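Local coordinates for thiosulfate reductase (Thermus thermophilus, PDB 2VPZ), which probably works as a molybdenum oxidoreductase of the thiosulfate or polysulfide reductase kind, carrying a 4Fe-4S cluster and paired molybdopterin guanine dinucleotide cofactors, at residues Pro98-Glu103 and Ala476-Pro481; Ala200-Leu205 and Lys231-Asp236. All coordinates share one frame; numbering follows the deposited sequence.

Contact 1 of 2, residues Pro98-Glu103 and Ala476-Pro481; sequences PLIRVE and ADVILP
Leu99 and Ile479 form a single antiparallel, hydrogen-bonded bridge that joins the two-stranded hairpin of strands 99-101 and 112-114 to strand 479-481, an edge strand of a parallel sheet. The backbone bonds are reciprocal: Leu99 N to Ile479 O and Ile479 N to Leu99 O both measure 3.0 Å. Leu99 O is gripped a second time, by a CA-H...O contact from Val478 CA at 3.0 Å.

The charged interactions lie past the bridge. Arg101 bends at its third torsion (59°), and Arg101 NH1 reaches Asp477 OD1 at 2.7 Å in a salt bridge whose hydrogen bond is weak (126° at the hydrogen). The acid meets the edge of the guanidinium, yet the two planes stand 78° apart, so this is not a paired, coplanar bridge. Arg101 NH2 extends the network to Glu103 OE1 at 3.4 Å, while Asp477 OD1 also receives Arg107 and OD2 is bonded to Tyr462 N, which ties the loop before strand 479-481 to strand 462-466. A leucine in place of Arg101 would probably leave Glu103 without this partner and Asp477 less firmly fixed, with the charge of Arg107 still beside it.

The bridge pair also packs through its side chains. Leu99 CG and Ile479 CG1 are both anti to the carbonyl carbon, and the side chains run side by side, the two CD1 methyls 3.8 Å apart, with Tyr112 touching both. At the other end the side chains of Pro98 and Pro481 cross at about a right angle, with Pro98 CD 3.6 Å from Pro481 CD.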
loop_
_atom_site.group_PDB
_atom_site.type_symbol
_atom_site.label_atom_id
_atom_site.label_comp_id
_atom_site.label_asym_id
_atom_site.label_seq_id
_atom_site.Cartn_x
_atom_site.Cartn_y
_atom_site.Cartn_z
ATOM N N PRO A 98 35.976 -17.960 -45.911
ATOM C CA PRO A 98 35.061 -17.942 -47.057
ATOM C C PRO A 98 34.724 -19.406 -47.331
ATOM O O PRO A 98 35.488 -20.323 -46.975
ATOM C CB PRO A 98 35.944 -17.381 -48.193
ATOM C CG PRO A 98 37.021 -16.610 -47.566
ATOM C CD PRO A 98 36.732 -16.696 -46.007
ATOM N N LEU A 99 33.614 -19.637 -47.994
ATOM C CA LEU A 99 33.194 -20.994 -48.306
ATOM C C LEU A 99 32.600 -21.083 -49.700
ATOM O O LEU A 99 31.878 -20.183 -50.115
ATOM C CB LEU A 99 32.148 -21.495 -47.296
ATOM C CG LEU A 99 32.524 -21.576 -45.802
ATOM C CD1 LEU A 99 31.311 -21.993 -44.932
ATOM C CD2 LEU A 99 33.703 -22.554 -45.631
ATOM N N ILE A 100 32.901 -22.140 -50.439
ATOM C CA ILE A 100 32.271 -22.282 -51.741
ATOM C C ILE A 100 31.543 -23.632 -51.793
ATOM O O ILE A 100 32.010 -24.646 -51.263
ATOM C CB ILE A 100 33.288 -22.137 -52.963
ATOM C CG1 ILE A 100 34.043 -20.801 -52.892
ATOM C CG2 ILE A 100 32.499 -22.208 -54.308
ATOM C CD1 ILE A 100 35.319 -20.750 -53.762
ATOM N N ARG A 101 30.369 -23.602 -52.405
ATOM C CA ARG A 101 29.487 -24.752 -52.580
ATOM C C ARG A 101 30.130 -25.885 -53.429
ATOM O O ARG A 101 30.483 -25.664 -54.583
ATOM C CB ARG A 101 28.174 -24.301 -53.231
ATOM C CG ARG A 101 26.888 -24.840 -52.612
ATOM C CD ARG A 101 25.716 -24.805 -53.621
ATOM N NE ARG A 101 25.986 -25.594 -54.834
ATOM C CZ ARG A 101 26.207 -25.118 -56.058
ATOM N NH1 ARG A 101 26.198 -23.819 -56.308
ATOM N NH2 ARG A 101 26.449 -25.965 -57.065
ATOM N N VAL A 102 30.267 -27.082 -52.852
ATOM C CA VAL A 102 30.851 -28.243 -53.536
ATOM C C VAL A 102 30.112 -28.450 -54.911
ATOM O O VAL A 102 28.876 -28.468 -54.953
ATOM C CB VAL A 102 30.762 -29.543 -52.614
ATOM C CG1 VAL A 102 31.107 -30.803 -53.399
ATOM C CG2 VAL A 102 31.753 -29.377 -51.411
ATOM N N GLU A 103 30.857 -28.552 -56.022
ATOM C CA GLU A 103 30.252 -28.683 -57.349
ATOM C C GLU A 103 29.405 -29.962 -57.503
ATOM O O GLU A 103 29.835 -31.058 -57.156
ATOM C CB GLU A 103 31.282 -28.557 -58.506
ATOM C CG GLU A 103 31.027 -27.357 -59.521
ATOM C CD GLU A 103 29.603 -26.712 -59.426
ATOM O OE1 GLU A 103 28.605 -27.456 -59.243
ATOM O OE2 GLU A 103 29.491 -25.467 -59.571
ATOM N N ALA A 476 23.623 -20.667 -50.177
ATOM C CA ALA A 476 24.470 -19.929 -51.111
ATOM C C ALA A 476 25.655 -20.616 -51.842
ATOM O O ALA A 476 26.236 -21.584 -51.309
ATOM C CB ALA A 476 25.032 -18.652 -50.372
ATOM N N ASP A 477 25.963 -20.158 -53.069
ATOM C CA ASP A 477 27.173 -20.591 -53.816
ATOM C C ASP A 477 28.093 -19.459 -53.220
ATOM O O ASP A 477 27.849 -18.297 -53.494
ATOM C CB ASP A 477 27.134 -20.344 -55.363
ATOM C CG ASP A 477 25.749 -20.435 -55.978
ATOM O OD1 ASP A 477 25.074 -21.457 -55.731
ATOM O OD2 ASP A 477 25.351 -19.496 -56.715
ATOM N N VAL A 478 29.122 -19.774 -52.437
ATOM C CA VAL A 478 29.941 -18.718 -51.810
ATOM C C VAL A 478 29.256 -17.929 -50.678
ATOM O O VAL A 478 28.241 -17.207 -50.870
ATOM C CB VAL A 478 30.536 -17.596 -52.793
ATOM C CG1 VAL A 478 31.889 -17.073 -52.235
ATOM C CG2 VAL A 478 30.722 -18.107 -54.215
ATOM N N ILE A 479 29.855 -18.092 -49.496
ATOM C CA ILE A 479 29.499 -17.479 -48.221
ATOM C C ILE A 479 30.746 -16.636 -47.886
ATOM O O ILE A 479 31.850 -17.164 -47.908
ATOM C CB ILE A 479 29.312 -18.565 -47.074
ATOM C CG1 ILE A 479 28.094 -19.444 -47.333
ATOM C CG2 ILE A 479 29.202 -17.867 -45.690
ATOM C CD1 ILE A 479 28.136 -20.844 -46.674
ATOM N N LEU A 480 30.590 -15.343 -47.596
ATOM C CA LEU A 480 31.732 -14.484 -47.222
ATOM C C LEU A 480 31.542 -14.003 -45.761
ATOM O O LEU A 480 30.549 -13.322 -45.467
ATOM C CB LEU A 480 31.865 -13.288 -48.209
ATOM C CG LEU A 480 31.857 -13.586 -49.726
ATOM C CD1 LEU A 480 31.923 -12.287 -50.550
ATOM C CD2 LEU A 480 33.023 -14.537 -50.111
ATOM N N PRO A 481 32.478 -14.353 -44.823
ATOM C CA PRO A 481 32.335 -13.907 -43.422
ATOM C C PRO A 481 32.698 -12.446 -43.127
ATOM O O PRO A 481 33.878 -12.079 -43.238
ATOM C CB PRO A 481 33.165 -14.915 -42.633
ATOM C CG PRO A 481 34.283 -15.302 -43.596
ATOM C CD PRO A 481 33.664 -15.210 -45.004
#

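Contact 2 of 2, residues Ala200-Leu205 and Lys231-Asp236; sequences ARYIVL and KVVVVD. With MGD (2-amino-5,6-dimercapto-7-methyl-3,7,8a,9-tetrahydro-8-oxa-1,3,9,10-tetraaza-anthracen-4-one guanosine dinucleotide), chain I.
From Tyr202 paired with Lys231 to Leu205 paired with Val234, strands 202-205 and 231-235 run parallel, 15° apart in direction, as neighbours in a beta-alpha-beta unit whose connecting helix is 216-227. Four backbone hydrogen bonds join them, among them Ile203 N to Lys231 O at 3.1 Å and Val233 N to Ile203 O at 2.8 Å.

One face of the sheet carries Tyr202, Val204, Lys231 and Val233. Tyr202 holds its ring carbon CG anti to the backbone N (chi1 -167°), and the ring then slants across the neighbouring strand: CD1 meets the aliphatic Lys231 CG at 3.8 Å and OH lies 3.4 Å from Val233 CG2. That hydroxyl is hydrogen-bonded to Glu318 on helix 309-320. On the other face Leu205 CD1 reaches across to two valines of the neighbouring strand, 4.0 Å from both Val232 CG1 and Val234 CG2, and Phe222 of helix 216-227 packs on Leu205 and Val232.

At the C-terminal end of strand 231-235 the guanosine of the cofactor is held. Val235 O takes the guanine amine N2, while the Asp236 carboxylate receives both ribose hydroxyls, O3' at OD2 (2.7 Å) and O2' at OD1 in a very short bond; OD1 also accepts Arg238 N. An acid taking both ribose hydroxyls after the second strand recalls nucleotide-binding Rossmann folds, and is consistent with recognition of a ribose whose two hydroxyls are both unsubstituted.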
loop_
_atom_site.group_PDB
_atom_site.type_symbol
_atom_site.label_atom_id
_atom_site.label_comp_id
_atom_site.label_asym_id
_atom_site.label_seq_id
_atom_site.Cartn_x
_atom_site.Cartn_y
_atom_site.Cartn_z
ATOM N N ALA A 200 5.250 17.727 -25.357
ATOM C CA ALA A 200 3.933 17.109 -25.630
ATOM C C ALA A 200 3.069 17.006 -24.337
ATOM O O ALA A 200 3.588 16.736 -23.247
ATOM C CB ALA A 200 4.105 15.745 -26.306
ATOM N N ARG A 201 1.752 17.183 -24.467
ATOM C CA ARG A 201 0.818 17.219 -23.316
ATOM C C ARG A 201 -0.270 16.165 -23.277
ATOM O O ARG A 201 -0.904 15.893 -22.240
ATOM C CB ARG A 201 0.147 18.577 -23.284
ATOM C CG ARG A 201 0.999 19.675 -22.712
ATOM C CD ARG A 201 1.002 19.565 -21.195
ATOM N NE ARG A 201 2.187 18.915 -20.635
ATOM C CZ ARG A 201 2.333 18.536 -19.370
ATOM N NH1 ARG A 201 1.350 18.739 -18.506
ATOM N NH2 ARG A 201 3.459 17.952 -18.973
ATOM N N TYR A 202 -0.481 15.620 -24.468
ATOM C CA TYR A 202 -1.480 14.593 -24.764
ATOM C C TYR A 202 -0.899 13.866 -25.998
ATOM O O TYR A 202 -0.599 14.495 -27.018
ATOM C CB TYR A 202 -2.801 15.311 -25.106
ATOM C CG TYR A 202 -4.025 14.412 -25.134
ATOM C CD1 TYR A 202 -4.759 14.142 -23.975
ATOM C CD2 TYR A 202 -4.475 13.846 -26.338
ATOM C CE1 TYR A 202 -5.901 13.349 -23.995
ATOM C CE2 TYR A 202 -5.621 13.049 -26.386
ATOM C CZ TYR A 202 -6.332 12.803 -25.212
ATOM O OH TYR A 202 -7.458 12.022 -25.227
ATOM N N ILE A 203 -0.748 12.552 -25.889
ATOM C CA ILE A 203 -0.174 11.718 -26.951
ATOM C C ILE A 203 -1.058 10.524 -27.388
ATOM O O ILE A 203 -1.497 9.741 -26.543
ATOM C CB ILE A 203 1.234 11.169 -26.479
ATOM C CG1 ILE A 203 2.174 12.329 -26.174
ATOM C CG2 ILE A 203 1.843 10.209 -27.534
ATOM C CD1 ILE A 203 3.498 11.899 -25.516
ATOM N N VAL A 204 -1.331 10.377 -28.682
ATOM C CA VAL A 204 -2.141 9.244 -29.145
ATOM C C VAL A 204 -1.326 8.253 -29.999
ATOM O O VAL A 204 -0.846 8.595 -31.092
ATOM C CB VAL A 204 -3.442 9.713 -29.932
ATOM C CG1 VAL A 204 -4.302 8.482 -30.308
ATOM C CG2 VAL A 204 -4.274 10.695 -29.069
ATOM N N LEU A 205 -1.168 7.041 -29.463
ATOM C CA LEU A 205 -0.429 5.934 -30.076
ATOM C C LEU A 205 -1.348 4.939 -30.778
ATOM O O LEU A 205 -2.232 4.331 -30.153
ATOM C CB LEU A 205 0.423 5.166 -29.021
ATOM C CG LEU A 205 1.411 6.016 -28.190
ATOM C CD1 LEU A 205 2.143 5.143 -27.159
ATOM C CD2 LEU A 205 2.409 6.732 -29.130
ATOM N N LYS A 231 -0.359 12.705 -20.491
ATOM C CA LYS A 231 -1.359 11.657 -20.537
ATOM C C LYS A 231 -1.462 11.120 -21.988
ATOM O O LYS A 231 -1.598 11.873 -22.977
ATOM C CB LYS A 231 -2.671 12.122 -19.871
ATOM C CG LYS A 231 -3.876 12.526 -20.676
ATOM C CD LYS A 231 -5.033 12.863 -19.699
ATOM C CE LYS A 231 -4.618 12.664 -18.213
ATOM N NZ LYS A 231 -5.162 13.723 -17.306
ATOM N N VAL A 232 -1.303 9.796 -22.058
ATOM C CA VAL A 232 -1.186 8.895 -23.208
ATOM C C VAL A 232 -2.382 7.982 -23.559
ATOM O O VAL A 232 -2.799 7.171 -22.725
ATOM C CB VAL A 232 0.084 7.955 -22.942
ATOM C CG1 VAL A 232 0.476 7.152 -24.175
ATOM C CG2 VAL A 232 1.265 8.800 -22.415
ATOM N N VAL A 233 -2.907 8.072 -24.783
ATOM C CA VAL A 233 -4.020 7.214 -25.228
ATOM C C VAL A 233 -3.498 6.100 -26.192
ATOM O O VAL A 233 -2.820 6.402 -27.159
ATOM C CB VAL A 233 -5.152 8.051 -25.960
ATOM C CG1 VAL A 233 -6.273 7.116 -26.446
ATOM C CG2 VAL A 233 -5.740 9.129 -25.005
ATOM N N VAL A 234 -3.765 4.829 -25.910
ATOM C CA VAL A 234 -3.305 3.753 -26.797
ATOM C C VAL A 234 -4.481 3.045 -27.498
ATOM O O VAL A 234 -5.458 2.662 -26.863
ATOM C CB VAL A 234 -2.415 2.668 -26.050
ATOM C CG1 VAL A 234 -2.158 1.441 -26.962
ATOM C CG2 VAL A 234 -1.072 3.280 -25.628
ATOM N N VAL A 235 -4.361 2.927 -28.825
ATOM C CA VAL A 235 -5.341 2.280 -29.701
ATOM C C VAL A 235 -4.621 1.005 -30.196
ATOM O O VAL A 235 -3.588 1.088 -30.873
ATOM C CB VAL A 235 -5.698 3.218 -30.899
ATOM C CG1 VAL A 235 -6.774 2.578 -31.777
ATOM C CG2 VAL A 235 -6.149 4.608 -30.372
ATOM N N ASP A 236 -5.152 -0.177 -29.868
ATOM C CA ASP A 236 -4.501 -1.460 -30.193
ATOM C C ASP A 236 -5.477 -2.604 -29.800
ATOM O O ASP A 236 -6.153 -2.509 -28.778
ATOM C CB ASP A 236 -3.211 -1.539 -29.291
ATOM C CG ASP A 236 -2.147 -2.566 -29.785
ATOM O OD1 ASP A 236 -2.502 -3.689 -30.205
ATOM O OD2 ASP A 236 -0.917 -2.243 -29.685
HETATM P PB MGD I . 3.465 -1.557 -34.703
HETATM O O1B MGD I . 3.231 -2.552 -35.769
HETATM O O2B MGD I . 2.908 -0.229 -34.800
HETATM O O3B MGD I . 5.062 -1.656 -34.689
HETATM O O3A MGD I . 7.488 -1.735 -33.923
HETATM P PA MGD I . 6.264 -0.763 -34.132
HETATM O O1A MGD I . 6.782 0.208 -35.086
HETATM O O2A MGD I . 5.922 -0.165 -32.852
HETATM O "O5'" MGD I . 2.994 -2.125 -33.332
HETATM C "C5'" MGD I . 2.907 -3.479 -32.884
HETATM C "C4'" MGD I . 1.575 -3.418 -32.153
HETATM O "O4'" MGD I . 0.662 -3.242 -33.223
HETATM C "C3'" MGD I . 1.083 -4.691 -31.414
HETATM O "O3'" MGD I . 0.632 -4.374 -30.071
HETATM C "C2'" MGD I . -0.130 -5.196 -32.234
HETATM O "O2'" MGD I . -1.205 -5.474 -31.344
HETATM C "C1'" MGD I . -0.566 -3.941 -32.948
HETATM N N9 MGD I . -1.611 -4.031 -34.004
HETATM C C8 MGD I . -1.833 -5.086 -34.849
HETATM N N7 MGD I . -2.877 -4.845 -35.691
HETATM C C5 MGD I . -3.354 -3.615 -35.365
HETATM C C6 MGD I . -4.497 -2.786 -35.800
HETATM O O6 MGD I . -5.175 -3.207 -36.744
HETATM N N1 MGD I . -4.691 -1.596 -35.233
HETATM C C2 MGD I . -3.917 -1.151 -34.206
HETATM N N2 MGD I . -4.161 0.086 -33.644
HETATM N N3 MGD I . -2.847 -1.864 -33.737
HETATM C C4 MGD I . -2.519 -3.076 -34.263
HETATM C C10 MGD I . 8.393 -2.268 -34.866
HETATM C C11 MGD I . 9.594 -1.383 -34.778
HETATM O O11 MGD I . 10.219 -1.607 -33.506
HETATM C C12 MGD I . 10.517 -1.450 -36.022
HETATM S S12 MGD I . 9.916 -1.259 -37.583
HETATM C C13 MGD I . 11.880 -1.658 -35.937
HETATM S S13 MGD I . 12.856 -1.599 -37.332
HETATM C C14 MGD I . 12.542 -1.908 -34.606
HETATM N N15 MGD I . 12.899 -3.249 -34.325
HETATM C C16 MGD I . 13.041 -3.696 -33.036
HETATM C C17 MGD I . 13.462 -5.088 -32.642
HETATM O O17 MGD I . 13.769 -5.920 -33.541
HETATM N N18 MGD I . 13.593 -5.408 -31.310
HETATM C C19 MGD I . 13.240 -4.479 -30.385
HETATM N N19 MGD I . 13.298 -4.855 -29.122
HETATM N N20 MGD I . 12.802 -3.197 -30.625
HETATM C C21 MGD I . 12.741 -2.782 -31.927
HETATM N N22 MGD I . 12.313 -1.577 -32.268
HETATM C C23 MGD I . 11.684 -1.296 -33.516
#

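Overall arrangement
Contacts 1 and 2 lie on opposite sides of the chain's centre, their own centres 50 Å apart and their nearest atoms about 37 Å apart, so they do not touch. Along the sequence 200-205 and 231-236 are nested within the loop that 98-103 and 476-481 close, and all four segments belong to the molybdopterin oxidoreductase family region. Their relation to the cofactors differs. Contact 2 binds the guanosine end of one dinucleotide directly. Contact 1 takes no direct part in cofactor binding, although the Pro481 side chain comes within about 9 Å of a bound dinucleotide, a different copy from the one contact 2 holds.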